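Local coordinates for ADP-dependent (S)-NAD(P)H-hydrate dehydratase (Streptococcus mutans, PDB 3BGK), which probably dehydrates the S-form of NAD(P)HX at the expense of ADP, repairing a damaged, hydrated form of NAD(P)H, at residues 224-229 with 274-279. Sequence-based numbering, arbitrary orientation.
Sequences HQTKIY and AAVFLH
Thr226, Ile228 and Val276 meet through aliphatic carbons alone; the flat groups of the helix segment are turned to other partners. Val276 points toward 224-229 while Phe277 points away, its ring meeting that of Tyr281 with the planes about 30° apart and its side chain also touching Asp39, Thr42 and Val239. His279 packs on Leu253, Met256 and Gln244 and uses NE2 in a hydrogen bond with Met249 O, at the start of helix 249-263.

Val276 carries the helix side of the contact with both methyls. With CG1 anti to the backbone N (chi1 176°), that methyl reaches Thr226 CG2 at 4.1 Å and also lies 4.2 Å from Ile228 CD1. The other branch, Val276 CG2, meets Ile228 CG1 at 4.2 Å, so valine and isoleucine approach end to end. A short, branched side chain suits this place, because the backbones come as near as 8.0 Å between Thr226 CA and Val276 CA.

Thr226 turns its methyl, not OG1, to the valine, and so can serve the apolar layer while belonging to the predicted AMP-binding run Lys222 to Thr226. Thr226 and Ile228 point toward the helix and Lys227, between them, points away, the alternation of an extended chain.

The contact joins the central sheet to one outer layer of the three-layer alpha/beta sandwich, the ribokinase-like fold of this family. Strand 227-230 lies antiparallel between 218-221 and 233-237, Thr226 and Ile228 also touching Val220 and Ile218, while helix 268-287 packs against helices 249-263 and 39-45.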
loop_
_atom_site.group_PDB
_atom_site.type_symbol
_atom_site.label_atom_id
_atom_site.label_comp_id
_atom_site.label_asym_id
_atom_site.label_seq_id
_atom_site.Cartn_x
_atom_site.Cartn_y
_atom_site.Cartn_z
ATOM N N HIS A 224 0.178 31.215 6.595
ATOM C CA HIS A 224 1.617 31.196 6.342
ATOM C C HIS A 224 2.281 30.901 7.682
ATOM O O HIS A 224 2.911 29.858 7.853
ATOM N N GLN A 225 2.116 31.822 8.632
ATOM C CA GLN A 225 2.445 31.555 10.033
ATOM C C GLN A 225 1.173 31.321 10.838
ATOM O O GLN A 225 0.447 32.260 11.170
ATOM C CB GLN A 225 3.303 32.669 10.647
ATOM C CG GLN A 225 4.785 32.308 10.773
ATOM N N THR A 226 0.912 30.048 11.127
ATOM C CA THR A 226 -0.230 29.640 11.944
ATOM C C THR A 226 -0.127 30.234 13.351
ATOM O O THR A 226 0.954 30.266 13.943
ATOM C CB THR A 226 -0.330 28.096 12.032
ATOM O OG1 THR A 226 -0.231 27.530 10.718
ATOM C CG2 THR A 226 -1.646 27.666 12.660
ATOM N N LYS A 227 -1.255 30.728 13.857
ATOM C CA LYS A 227 -1.343 31.263 15.211
ATOM C C LYS A 227 -2.465 30.561 15.943
ATOM O O LYS A 227 -3.458 30.167 15.330
ATOM C CB LYS A 227 -1.615 32.770 15.199
ATOM C CG LYS A 227 -0.582 33.593 14.453
ATOM C CD LYS A 227 -0.890 35.074 14.550
ATOM C CE LYS A 227 -0.208 35.848 13.435
ATOM N NZ LYS A 227 1.269 35.619 13.416
ATOM N N ILE A 228 -2.304 30.416 17.255
ATOM C CA ILE A 228 -3.297 29.756 18.096
ATOM C C ILE A 228 -3.957 30.778 19.034
ATOM O O ILE A 228 -3.284 31.465 19.803
ATOM C CB ILE A 228 -2.693 28.559 18.897
ATOM C CG1 ILE A 228 -1.784 27.699 18.015
ATOM C CG2 ILE A 228 -3.784 27.678 19.465
ATOM C CD1 ILE A 228 -0.324 28.149 17.980
ATOM N N TYR A 229 -5.279 30.875 18.945
ATOM C CA TYR A 229 -6.046 31.832 19.728
ATOM C C TYR A 229 -6.947 31.129 20.743
ATOM O O TYR A 229 -7.626 30.157 20.407
ATOM C CB TYR A 229 -6.939 32.669 18.814
ATOM C CG TYR A 229 -6.245 33.547 17.803
ATOM C CD1 TYR A 229 -5.848 33.048 16.556
ATOM C CD2 TYR A 229 -6.030 34.899 18.067
ATOM C CE1 TYR A 229 -5.231 33.867 15.615
ATOM C CE2 TYR A 229 -5.414 35.726 17.131
ATOM C CZ TYR A 229 -5.021 35.206 15.912
ATOM O OH TYR A 229 -4.415 36.039 14.999
ATOM N N ALA A 274 1.119 22.817 21.258
ATOM C CA ALA A 274 2.188 21.829 21.090
ATOM C C ALA A 274 2.011 21.009 19.796
ATOM O O ALA A 274 2.951 20.875 19.007
ATOM C CB ALA A 274 2.279 20.924 22.307
ATOM N N ALA A 275 0.806 20.491 19.571
ATOM C CA ALA A 275 0.495 19.769 18.344
ATOM C C ALA A 275 0.862 20.611 17.118
ATOM O O ALA A 275 1.530 20.124 16.198
ATOM C CB ALA A 275 -0.975 19.381 18.312
ATOM N N VAL A 276 0.451 21.879 17.127
ATOM C CA VAL A 276 0.749 22.809 16.042
ATOM C C VAL A 276 2.252 23.030 15.882
ATOM O O VAL A 276 2.752 23.066 14.752
ATOM C CB VAL A 276 0.009 24.155 16.217
ATOM C CG1 VAL A 276 0.409 25.162 15.125
ATOM C CG2 VAL A 276 -1.493 23.932 16.192
ATOM N N PHE A 277 2.973 23.157 16.996
ATOM C CA PHE A 277 4.425 23.345 16.925
ATOM C C PHE A 277 5.116 22.137 16.303
ATOM O O PHE A 277 5.946 22.288 15.406
ATOM C CB PHE A 277 5.046 23.646 18.297
ATOM C CG PHE A 277 6.563 23.592 18.300
ATOM C CD1 PHE A 277 7.316 24.687 17.880
ATOM C CD2 PHE A 277 7.236 22.435 18.694
ATOM C CE1 PHE A 277 8.710 24.634 17.864
ATOM C CE2 PHE A 277 8.629 22.377 18.680
ATOM C CZ PHE A 277 9.364 23.478 18.263
ATOM N N LEU A 278 4.778 20.945 16.789
ATOM C CA LEU A 278 5.462 19.728 16.374
ATOM C C LEU A 278 5.283 19.416 14.888
ATOM O O LEU A 278 6.216 18.994 14.215
ATOM C CB LEU A 278 5.024 18.547 17.246
ATOM C CG LEU A 278 5.993 17.366 17.262
ATOM C CD1 LEU A 278 7.346 17.786 17.797
ATOM C CD2 LEU A 278 5.409 16.259 18.093
ATOM N N HIS A 279 4.072 19.626 14.397
ATOM C CA HIS A 279 3.740 19.530 12.981
ATOM C C HIS A 279 4.783 20.269 12.122
ATOM O O HIS A 279 5.435 19.654 11.265
ATOM C CB HIS A 279 2.321 20.084 12.801
ATOM C CG HIS A 279 1.880 20.237 11.380
ATOM N ND1 HIS A 279 2.042 21.411 10.673
ATOM C CD2 HIS A 279 1.233 19.386 10.549
ATOM C CE1 HIS A 279 1.535 21.267 9.462
ATOM N NE2 HIS A 279 1.030 20.051 9.366
#